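Local structure of SspB protein (Streptomyces clavuligerus, 6JUF) at residues F41-D44 / V48-G51. The protein probably nicks or cuts DNA as a metal-dependent nuclease within the SspABCD-SspE bacterial defence system, which senses DNA phosphorothioation and acts against phages. Sequence-based numbering, arbitrary orientation.
Sequences FLAD and VQLG
The phenyl ring of F41 and the isobutyl end of L50 make the close-packed half of this contact, a compact example of a short helix folding back on the loop that leads into it. One methyl, CD1 of L50, lies 3.8 Å from CD1 of the ring, on an oblique line of approach; the other, CD2, stands 4.2 Å from CE1. Both methyls thus border the same side of the ring, and the two side chains cross at about a right angle. The CB of F41 leaves the backbone away from the helix, yet CG sits beside the backbone N and opposite the carbonyl carbon (chi1 -52°), which brings the CD1–CE1 side of the ring round to the leucine. Both residues are buried: A30 of helix 24-34, R61 of helix 57-66 and S85 of strand 83-87 touch the phenylalanine, while V57 and M60 of helix 57-66 and Q33 of helix 24-34 touch L50.

A Schellman motif ends helix 46-50 here, with G51, at a positive phi of 63°, as its C-prime residue; the G51 N to V48 O bond is weak at 3.3 Å, and V52 N reaches back to P47 O. K29 of helix 24-34 also donates from NZ to the carbonyl oxygen of L50, tying this helix end to its neighbour.

Toward solvent the fit slackens. A43 directs its CB at the helix, but the nearest atom it finds is OE1 of Q49, 4.5 Å away, too far for more than loose van der Waals contact. The glutamine extends from an exposed turn of the helix, with CD anti to CA (chi2 171°), carrying its amide out alongside the loop; it also touches Q33.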
loop_
_atom_site.group_PDB
_atom_site.type_symbol
_atom_site.label_atom_id
_atom_site.label_comp_id
_atom_site.label_asym_id
_atom_site.label_seq_id
_atom_site.Cartn_x
_atom_site.Cartn_y
_atom_site.Cartn_z
ATOM N N PHE B 41 12.890 10.252 17.457
ATOM C CA PHE B 41 11.856 9.519 18.212
ATOM C C PHE B 41 11.839 9.865 19.692
ATOM O O PHE B 41 10.956 9.386 20.423
ATOM C CB PHE B 41 12.035 7.998 18.058
ATOM C CG PHE B 41 12.140 7.551 16.637
ATOM C CD1 PHE B 41 10.998 7.563 15.826
ATOM C CD2 PHE B 41 13.335 7.051 16.124
ATOM C CE1 PHE B 41 11.086 7.176 14.490
ATOM C CE2 PHE B 41 13.436 6.674 14.789
ATOM C CZ PHE B 41 12.303 6.718 13.987
ATOM N N LEU B 42 12.713 10.766 20.123
ATOM C CA LEU B 42 12.816 11.086 21.564
ATOM C C LEU B 42 12.390 12.506 21.843
ATOM O O LEU B 42 12.094 12.851 23.006
ATOM C CB LEU B 42 14.270 10.916 21.974
ATOM C CG LEU B 42 14.740 9.464 21.931
ATOM C CD1 LEU B 42 16.245 9.527 22.084
ATOM C CD2 LEU B 42 14.097 8.581 22.975
ATOM N N ALA B 43 12.395 13.342 20.793
ATOM C CA ALA B 43 12.071 14.762 20.952
ATOM C C ALA B 43 10.699 14.993 21.588
ATOM O O ALA B 43 9.773 14.187 21.423
ATOM C CB ALA B 43 12.158 15.478 19.603
ATOM N N ASP B 44 10.566 16.074 22.360
ATOM C CA ASP B 44 9.288 16.421 22.928
ATOM C C ASP B 44 8.178 16.585 21.886
ATOM O O ASP B 44 7.049 16.147 22.112
ATOM C CB ASP B 44 9.360 17.728 23.712
ATOM C CG ASP B 44 10.202 17.633 24.930
ATOM O OD1 ASP B 44 10.546 16.511 25.390
ATOM O OD2 ASP B 44 10.529 18.739 25.434
ATOM N N VAL B 48 4.139 15.527 16.547
ATOM C CA VAL B 48 3.892 16.480 15.492
ATOM C C VAL B 48 4.914 16.361 14.376
ATOM O O VAL B 48 4.540 16.467 13.216
ATOM C CB VAL B 48 3.850 17.921 16.090
ATOM C CG1 VAL B 48 3.999 18.984 15.011
ATOM C CG2 VAL B 48 2.521 18.063 16.828
ATOM N N GLN B 49 6.183 16.160 14.712
ATOM C CA GLN B 49 7.254 16.194 13.722
ATOM C C GLN B 49 7.173 14.949 12.855
ATOM O O GLN B 49 7.424 15.031 11.657
ATOM C CB GLN B 49 8.602 16.499 14.371
ATOM C CG GLN B 49 8.552 17.971 14.747
ATOM C CD GLN B 49 9.683 18.495 15.597
ATOM O OE1 GLN B 49 10.484 17.740 16.110
ATOM N NE2 GLN B 49 9.722 19.801 15.775
ATOM N N LEU B 50 6.838 13.813 13.456
ATOM C CA LEU B 50 6.764 12.535 12.729
ATOM C C LEU B 50 5.368 12.391 12.102
ATOM O O LEU B 50 5.120 11.492 11.287
ATOM C CB LEU B 50 7.022 11.326 13.658
ATOM C CG LEU B 50 8.381 11.240 14.361
ATOM C CD1 LEU B 50 8.320 10.295 15.546
ATOM C CD2 LEU B 50 9.463 10.879 13.388
ATOM N N GLY B 51 4.437 13.228 12.518
ATOM C CA GLY B 51 3.058 13.153 12.085
ATOM C C GLY B 51 2.352 11.882 12.492
ATOM O O GLY B 51 1.618 11.296 11.688
#